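Long-range contact in adhesin A (PDB 3ETZ), which probably serves as a surface adhesin of Fusobacterium nucleatum, its helical-hairpin subunits joining into larger oligomers through a chain of leucines: residues N51-E63 with Y73-K85. The protein carries 1 engineered substitution. Residues are numbered along the deposited sequence; the frame is centred on the assembly and turned at random.
Sequences NELSQRAQRLQAE and YQEAASKYEDALK. Engineered in segment 73-85: A76 (natural residue Leu).
Y80 packs against L53, R56, A57 and L60 as a knob in a hole, in the antiparallel helix-loop-helix hairpin formed by helices 5-63 and 70-108. The axes of segments 51-63 and 73-85 come within 8.3 Å, with N-to-C directions 150° apart. Y80 can be followed outward. Its CB rests on the methyl of A57, 3.7 Å from A57 CB. At opposite corners of the ring, CE1 meets L53 CG and CD2 meets L60 CD1, the latter at 3.7 Å, both leucine atoms lying to the same side of the ring plane. A long flat side chain suits this position because its apolar ring spans the distance from L53 to L60 while its hydroxyl reaches a polar group at the border. CZ lies beside R56 CD, and OH accepts a hydrogen bond from R56 NH1 (2.8 Å). The R56 chain leaves its helix with CG anti to the backbone N and bends at chi3 (-70°), which brings the guanidinium edge to the hydroxyl while its plane stands 81° from the ring.

L60 is the reciprocal knob, seated among Y73, A76, A77 and Y80. Its forked end divides the work: CD1 touches Y80 and the engineered A76, whereas CD2 lies 3.7 Å from Y73 CD2. Where the backbones come closest, the small A57 and A77 let them draw near, their CA atoms 4.8 Å apart, and the A77 methyl packs beside A57 O and L60 CB. Farther from the turn, L84 lays CD2 against L53 CB and CD1 against S54, whose OG is hydrogen-bonded to the carbonyl O of Y50. Toward the connecting loop, the Y73 side chain also touches A64 and R67. E63 OE1, salt-bridged to R67, approaches this tyrosine obliquely, 3.7 Å from Y73 CE2.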
ATOM      1  N   ASN A  51       6.315  14.836  -3.208  1.00 21.48           N
ATOM      2  CA  ASN A  51       6.858  16.096  -2.707  1.00 26.82           C
ATOM      3  C   ASN A  51       7.434  16.941  -3.844  1.00 26.10           C
ATOM      4  O   ASN A  51       7.129  18.140  -3.963  1.00 24.39           O
ATOM      5  CB  ASN A  51       7.937  15.835  -1.659  1.00 24.07           C
ATOM      6  CG  ASN A  51       7.386  15.244  -0.392  1.00 25.33           C
ATOM      7  OD1 ASN A  51       6.187  15.310  -0.122  1.00 24.29           O
ATOM      8  ND2 ASN A  51       8.261  14.680   0.406  1.00 25.79           N
ATOM      9  N   GLU A  52       8.244  16.304  -4.682  1.00 25.52           N
ATOM     10  CA  GLU A  52       8.870  16.991  -5.799  1.00 27.69           C
ATOM     11  C   GLU A  52       7.846  17.554  -6.766  1.00 28.90           C
ATOM     12  O   GLU A  52       7.993  18.697  -7.242  1.00 24.14           O
ATOM     13  CB  GLU A  52       9.792  16.031  -6.544  1.00 32.55           C
ATOM     14  CG  GLU A  52      11.079  15.743  -5.795  1.00 42.30           C
ATOM     15  CD  GLU A  52      11.871  14.604  -6.412  1.00 46.52           C
ATOM     16  OE1 GLU A  52      11.612  14.261  -7.588  1.00 48.64           O
ATOM     17  OE2 GLU A  52      12.755  14.056  -5.718  1.00 50.24           O
ATOM     18  N   LEU A  53       6.809  16.761  -7.062  1.00 25.40           N
ATOM     19  CA  LEU A  53       5.773  17.191  -7.986  1.00 25.05           C
ATOM     20  C   LEU A  53       4.844  18.244  -7.375  1.00 23.62           C
ATOM     21  O   LEU A  53       4.328  19.110  -8.068  1.00 23.05           O
ATOM     22  CB  LEU A  53       4.992  15.967  -8.498  1.00 25.96           C
ATOM     23  CG  LEU A  53       5.320  15.467  -9.930  1.00 32.65           C
ATOM     24  CD1 LEU A  53       6.721  15.911 -10.391  1.00 30.55           C
ATOM     25  CD2 LEU A  53       5.140  13.967 -10.033  1.00 29.47           C
ATOM     26  N   SER A  54       4.617  18.168  -6.082  1.00 23.96           N
ATOM     27  CA  SER A  54       3.782  19.169  -5.439  1.00 24.11           C
ATOM     28  C   SER A  54       4.521  20.500  -5.521  1.00 24.58           C
ATOM     29  O   SER A  54       3.922  21.544  -5.714  1.00 25.36           O
ATOM     30  CB  SER A  54       3.523  18.811  -3.975  1.00 24.26           C
ATOM     31  OG  SER A  54       2.709  17.656  -3.889  1.00 26.81           O
ATOM     32  N   GLN A  55       5.833  20.464  -5.371  1.00 25.53           N
ATOM     33  CA  GLN A  55       6.615  21.705  -5.434  1.00 26.60           C
ATOM     34  C   GLN A  55       6.487  22.267  -6.851  1.00 26.82           C
ATOM     35  O   GLN A  55       6.265  23.466  -7.072  1.00 22.21           O
ATOM     36  CB  GLN A  55       8.081  21.421  -5.118  1.00 25.94           C
ATOM     37  CG  GLN A  55       8.921  22.695  -5.079  1.00 32.17           C
ATOM     38  CD  GLN A  55      10.406  22.413  -4.981  1.00 36.00           C
ATOM     39  OE1 GLN A  55      10.820  21.425  -4.386  1.00 33.72           O
ATOM     40  NE2 GLN A  55      11.221  23.300  -5.557  1.00 37.44           N
ATOM     41  N   ARG A  56       6.602  21.378  -7.831  1.00 25.79           N
ATOM     42  CA  ARG A  56       6.475  21.793  -9.216  1.00 25.23           C
ATOM     43  C   ARG A  56       5.111  22.404  -9.532  1.00 27.64           C
ATOM     44  O   ARG A  56       5.028  23.466 -10.161  1.00 27.21           O
ATOM     45  CB  ARG A  56       6.733  20.595 -10.143  1.00 27.03           C
ATOM     46  CG  ARG A  56       6.662  20.949 -11.625  1.00 30.30           C
ATOM     47  CD  ARG A  56       6.975  19.730 -12.498  1.00 31.18           C
ATOM     48  NE  ARG A  56       8.379  19.337 -12.421  1.00 28.16           N
ATOM     49  CZ  ARG A  56       8.915  18.353 -13.142  1.00 33.51           C
ATOM     50  NH1 ARG A  56       8.153  17.659 -13.983  1.00 29.34           N
ATOM     51  NH2 ARG A  56      10.210  18.074 -13.040  1.00 30.85           N
ATOM     52  N   ALA A  57       4.039  21.741  -9.111  1.00 27.18           N
ATOM     53  CA  ALA A  57       2.686  22.240  -9.383  1.00 29.38           C
ATOM     54  C   ALA A  57       2.435  23.575  -8.708  1.00 28.66           C
ATOM     55  O   ALA A  57       1.802  24.467  -9.297  1.00 28.15           O
ATOM     56  CB  ALA A  57       1.617  21.221  -8.925  1.00 28.70           C
ATOM     57  N   GLN A  58       2.916  23.710  -7.478  1.00 26.20           N
ATOM     58  CA  GLN A  58       2.738  24.956  -6.742  1.00 27.30           C
ATOM     59  C   GLN A  58       3.467  26.117  -7.435  1.00 28.89           C
ATOM     60  O   GLN A  58       2.938  27.219  -7.532  1.00 30.24           O
ATOM     61  CB  GLN A  58       3.229  24.754  -5.305  1.00 26.67           C
ATOM     62  CG  GLN A  58       2.224  23.857  -4.512  1.00 29.10           C
ATOM     63  CD  GLN A  58       2.720  23.425  -3.159  1.00 28.20           C
ATOM     64  OE1 GLN A  58       3.597  24.055  -2.580  1.00 31.24           O
ATOM     65  NE2 GLN A  58       2.144  22.345  -2.637  1.00 27.96           N
ATOM     66  N   ARG A  59       4.678  25.861  -7.932  1.00 29.76           N
ATOM     67  CA  ARG A  59       5.432  26.891  -8.622  1.00 32.23           C
ATOM     68  C   ARG A  59       4.736  27.265  -9.923  1.00 32.65           C
ATOM     69  O   ARG A  59       4.624  28.439 -10.244  1.00 32.30           O
ATOM     70  CB  ARG A  59       6.855  26.415  -8.915  1.00 33.48           C
ATOM     71  CG  ARG A  59       7.714  27.447  -9.687  1.00 37.27           C
ATOM     72  CD  ARG A  59       9.167  26.975  -9.818  1.00 40.26           C
ATOM     73  NE  ARG A  59       9.279  25.759 -10.631  1.00 43.58           N
ATOM     74  CZ  ARG A  59       9.600  24.554 -10.153  1.00 45.91           C
ATOM     75  NH1 ARG A  59       9.848  24.394  -8.859  1.00 42.93           N
ATOM     76  NH2 ARG A  59       9.680  23.508 -10.976  1.00 44.84           N
ATOM     77  N   LEU A  60       4.272  26.266 -10.678  1.00 31.44           N
ATOM     78  CA  LEU A  60       3.583  26.550 -11.928  1.00 30.89           C
ATOM     79  C   LEU A  60       2.413  27.480 -11.638  1.00 34.26           C
ATOM     80  O   LEU A  60       2.204  28.460 -12.368  1.00 35.39           O
ATOM     81  CB  LEU A  60       3.050  25.264 -12.583  1.00 27.02           C
ATOM     82  CG  LEU A  60       4.114  24.298 -13.127  1.00 30.57           C
ATOM     83  CD1 LEU A  60       3.480  22.933 -13.519  1.00 29.77           C
ATOM     84  CD2 LEU A  60       4.785  24.933 -14.332  1.00 30.18           C
ATOM     85  N   GLN A  61       1.664  27.184 -10.577  1.00 33.95           N
ATOM     86  CA  GLN A  61       0.496  27.990 -10.233  1.00 35.46           C
ATOM     87  C   GLN A  61       0.876  29.412  -9.857  1.00 35.49           C
ATOM     88  O   GLN A  61       0.270  30.354 -10.341  1.00 37.52           O
ATOM     89  CB  GLN A  61      -0.299  27.356  -9.078  1.00 37.56           C
ATOM     90  CG  GLN A  61      -1.675  28.024  -8.824  1.00 43.05           C
ATOM     91  CD  GLN A  61      -2.606  27.946 -10.050  1.00 47.04           C
ATOM     92  OE1 GLN A  61      -3.055  26.857 -10.442  1.00 49.76           O
ATOM     93  NE2 GLN A  61      -2.885  29.101 -10.661  1.00 45.37           N
ATOM     94  N   ALA A  62       1.874  29.559  -8.996  1.00 34.77           N
ATOM     95  CA  ALA A  62       2.303  30.860  -8.527  1.00 36.31           C
ATOM     96  C   ALA A  62       2.898  31.713  -9.642  1.00 39.75           C
ATOM     97  O   ALA A  62       2.755  32.937  -9.635  1.00 39.67           O
ATOM     98  CB  ALA A  62       3.319  30.700  -7.394  1.00 36.85           C
ATOM     99  N   GLU A  63       3.560  31.065 -10.601  1.00 37.68           N
ATOM    100  CA  GLU A  63       4.180  31.785 -11.700  1.00 38.67           C
ATOM    101  C   GLU A  63       3.270  32.126 -12.870  1.00 37.42           C
ATOM    102  O   GLU A  63       3.536  33.081 -13.589  1.00 38.20           O
ATOM    103  CB  GLU A  63       5.361  30.985 -12.276  1.00 37.92           C
ATOM    104  CG  GLU A  63       6.498  30.713 -11.319  1.00 39.76           C
ATOM    105  CD  GLU A  63       7.632  29.973 -12.000  1.00 40.86           C
ATOM    106  OE1 GLU A  63       7.374  29.323 -13.040  1.00 39.97           O
ATOM    107  OE2 GLU A  63       8.772  30.029 -11.489  1.00 41.38           O
ATOM    108  N   TYR A  73       0.683  27.427 -18.414  1.00 34.86           N
ATOM    109  CA  TYR A  73       1.177  27.211 -17.064  1.00 34.51           C
ATOM    110  C   TYR A  73       0.004  26.807 -16.177  1.00 35.51           C
ATOM    111  O   TYR A  73       0.139  25.950 -15.303  1.00 33.35           O
ATOM    112  CB  TYR A  73       1.837  28.470 -16.503  1.00 31.89           C
ATOM    113  CG  TYR A  73       3.327  28.533 -16.829  1.00 33.54           C
ATOM    114  CD1 TYR A  73       3.773  28.779 -18.135  1.00 31.13           C
ATOM    115  CD2 TYR A  73       4.289  28.282 -15.841  1.00 29.90           C
ATOM    116  CE1 TYR A  73       5.134  28.767 -18.438  1.00 32.86           C
ATOM    117  CE2 TYR A  73       5.650  28.270 -16.144  1.00 30.24           C
ATOM    118  CZ  TYR A  73       6.059  28.507 -17.433  1.00 30.20           C
ATOM    119  OH  TYR A  73       7.393  28.459 -17.734  1.00 32.84           O
ATOM    120  N   GLN A  74      -1.147  27.437 -16.416  1.00 37.20           N
ATOM    121  CA  GLN A  74      -2.359  27.163 -15.644  1.00 39.05           C
ATOM    122  C   GLN A  74      -2.835  25.746 -15.901  1.00 37.06           C
ATOM    123  O   GLN A  74      -3.234  25.035 -14.983  1.00 38.61           O
ATOM    124  CB  GLN A  74      -3.480  28.149 -16.026  1.00 39.82           C
ATOM    125  CG  GLN A  74      -3.147  29.609 -15.724  1.00 46.25           C
ATOM    126  CD  GLN A  74      -4.310  30.564 -15.995  1.00 47.77           C
ATOM    127  OE1 GLN A  74      -4.993  30.467 -17.024  1.00 47.91           O
ATOM    128  NE2 GLN A  74      -4.526  31.501 -15.078  1.00 46.63           N
ATOM    129  N   GLU A  75      -2.815  25.346 -17.158  1.00 36.81           N
ATOM    130  CA  GLU A  75      -3.242  24.007 -17.526  1.00 37.11           C
ATOM    131  C   GLU A  75      -2.287  22.954 -16.944  1.00 34.26           C
ATOM    132  O   GLU A  75      -2.721  21.925 -16.466  1.00 33.88           O
ATOM    133  CB  GLU A  75      -3.296  23.883 -19.041  1.00 38.40           C
ATOM    134  CG  GLU A  75      -3.788  22.544 -19.515  1.00 46.96           C
ATOM    135  CD  GLU A  75      -4.004  22.510 -21.019  1.00 52.71           C
ATOM    136  OE1 GLU A  75      -4.468  23.532 -21.573  1.00 56.06           O
ATOM    137  OE2 GLU A  75      -3.729  21.462 -21.647  1.00 56.58           O
ATOM    138  N   ALA A  76      -0.986  23.215 -16.988  1.00 31.64           N
ATOM    139  CA  ALA A  76      -0.021  22.262 -16.444  1.00 31.77           C
ATOM    140  C   ALA A  76      -0.203  22.101 -14.923  1.00 30.40           C
ATOM    141  O   ALA A  76      -0.133  20.988 -14.388  1.00 30.06           O
ATOM    142  CB  ALA A  76       1.403  22.724 -16.770  1.00 29.99           C
ATOM    143  N   ALA A  77      -0.462  23.209 -14.235  1.00 29.65           N
ATOM    144  CA  ALA A  77      -0.634  23.193 -12.784  1.00 30.47           C
ATOM    145  C   ALA A  77      -1.883  22.387 -12.437  1.00 32.72           C
ATOM    146  O   ALA A  77      -1.897  21.576 -11.507  1.00 31.42           O
ATOM    147  CB  ALA A  77      -0.771  24.616 -12.264  1.00 29.98           C
ATOM    148  N   SER A  78      -2.931  22.615 -13.211  1.00 33.61           N
ATOM    149  CA  SER A  78      -4.182  21.912 -13.007  1.00 36.65           C
ATOM    150  C   SER A  78      -4.075  20.399 -13.291  1.00 35.47           C
ATOM    151  O   SER A  78      -4.686  19.591 -12.580  1.00 35.21           O
ATOM    152  CB  SER A  78      -5.273  22.550 -13.879  1.00 37.47           C
ATOM    153  OG  SER A  78      -6.503  21.875 -13.698  1.00 45.11           O
ATOM    154  N   LYS A  79      -3.315  20.010 -14.313  1.00 34.04           N
ATOM    155  CA  LYS A  79      -3.184  18.592 -14.614  1.00 34.05           C
ATOM    156  C   LYS A  79      -2.306  17.926 -13.574  1.00 34.19           C
ATOM    157  O   LYS A  79      -2.516  16.742 -13.240  1.00 32.43           O
ATOM    158  CB  LYS A  79      -2.641  18.369 -16.026  1.00 36.58           C
ATOM    159  CG  LYS A  79      -3.676  18.753 -17.095  1.00 37.11           C
ATOM    160  CD  LYS A  79      -3.357  18.185 -18.463  1.00 40.75           C
ATOM    161  CE  LYS A  79      -2.085  18.765 -19.057  1.00 42.73           C
ATOM    162  NZ  LYS A  79      -1.841  18.193 -20.415  1.00 45.43           N
ATOM    163  N   TYR A  80      -1.328  18.674 -13.055  1.00 30.90           N
ATOM    164  CA  TYR A  80      -0.488  18.125 -12.002  1.00 28.91           C
ATOM    165  C   TYR A  80      -1.323  17.946 -10.740  1.00 28.72           C
ATOM    166  O   TYR A  80      -1.166  16.949 -10.046  1.00 28.51           O
ATOM    167  CB  TYR A  80       0.724  19.013 -11.706  1.00 27.80           C
ATOM    168  CG  TYR A  80       1.975  18.538 -12.428  1.00 27.58           C
ATOM    169  CD1 TYR A  80       2.517  17.279 -12.159  1.00 26.98           C
ATOM    170  CD2 TYR A  80       2.612  19.342 -13.374  1.00 27.06           C
ATOM    171  CE1 TYR A  80       3.652  16.837 -12.807  1.00 26.45           C
ATOM    172  CE2 TYR A  80       3.747  18.910 -14.035  1.00 26.56           C
ATOM    173  CZ  TYR A  80       4.266  17.655 -13.746  1.00 26.88           C
ATOM    174  OH  TYR A  80       5.405  17.221 -14.381  1.00 28.00           O
ATOM    175  N   GLU A  81      -2.224  18.888 -10.451  1.00 28.86           N
ATOM    176  CA  GLU A  81      -3.052  18.772  -9.260  1.00 31.50           C
ATOM    177  C   GLU A  81      -3.953  17.530  -9.358  1.00 31.42           C
ATOM    178  O   GLU A  81      -4.189  16.847  -8.354  1.00 27.54           O
ATOM    179  CB  GLU A  81      -3.922  20.019  -9.051  1.00 36.05           C
ATOM    180  CG  GLU A  81      -4.647  19.999  -7.694  1.00 42.20           C
ATOM    181  CD  GLU A  81      -5.597  21.164  -7.483  1.00 45.63           C
ATOM    182  OE1 GLU A  81      -5.726  22.019  -8.389  1.00 47.58           O
ATOM    183  OE2 GLU A  81      -6.218  21.219  -6.399  1.00 46.29           O
ATOM    184  N   ASP A  82      -4.469  17.241 -10.552  1.00 29.38           N
ATOM    185  CA  ASP A  82      -5.316  16.062 -10.712  1.00 31.10           C
ATOM    186  C   ASP A  82      -4.495  14.791 -10.452  1.00 30.57           C
ATOM    187  O   ASP A  82      -4.942  13.886  -9.742  1.00 28.88           O
ATOM    188  CB  ASP A  82      -5.910  15.988 -12.120  1.00 34.82           C
ATOM    189  CG  ASP A  82      -6.897  17.114 -12.413  1.00 40.54           C
ATOM    190  OD1 ASP A  82      -7.550  17.638 -11.479  1.00 43.08           O
ATOM    191  OD2 ASP A  82      -7.037  17.463 -13.605  1.00 43.12           O
ATOM    192  N   ALA A  83      -3.296  14.727 -11.023  1.00 29.03           N
ATOM    193  CA  ALA A  83      -2.431  13.570 -10.842  1.00 27.57           C
ATOM    194  C   ALA A  83      -1.983  13.422  -9.385  1.00 27.86           C
ATOM    195  O   ALA A  83      -1.823  12.303  -8.898  1.00 26.42           O
ATOM    196  CB  ALA A  83      -1.220  13.678 -11.753  1.00 25.53           C
ATOM    197  N   LEU A  84      -1.742  14.535  -8.696  1.00 26.33           N
ATOM    198  CA  LEU A  84      -1.325  14.450  -7.292  1.00 26.04           C
ATOM    199  C   LEU A  84      -2.460  13.860  -6.442  1.00 26.15           C
ATOM    200  O   LEU A  84      -2.208  13.151  -5.469  1.00 23.94           O
ATOM    201  CB  LEU A  84      -0.903  15.828  -6.774  1.00 25.85           C
ATOM    202  CG  LEU A  84       0.399  16.325  -7.434  1.00 28.54           C
ATOM    203  CD1 LEU A  84       0.701  17.789  -7.075  1.00 26.58           C
ATOM    204  CD2 LEU A  84       1.544  15.410  -6.995  1.00 27.30           C
ATOM    205  N   LYS A  85      -3.710  14.130  -6.812  1.00 27.48           N
ATOM    206  CA  LYS A  85      -4.830  13.548  -6.059  1.00 30.83           C
ATOM    207  C   LYS A  85      -4.861  12.033  -6.252  1.00 29.61           C
ATOM    208  O   LYS A  85      -5.196  11.291  -5.341  1.00 30.15           O
ATOM    209  CB  LYS A  85      -6.168  14.148  -6.505  1.00 34.41           C
ATOM    210  CG  LYS A  85      -6.432  15.534  -5.949  1.00 38.51           C
ATOM    211  CD  LYS A  85      -7.692  16.108  -6.581  1.00 44.69           C
ATOM    212  CE  LYS A  85      -7.927  17.559  -6.149  1.00 47.35           C
ATOM    213  NZ  LYS A  85      -9.037  18.191  -6.942  1.00 48.77           N
TER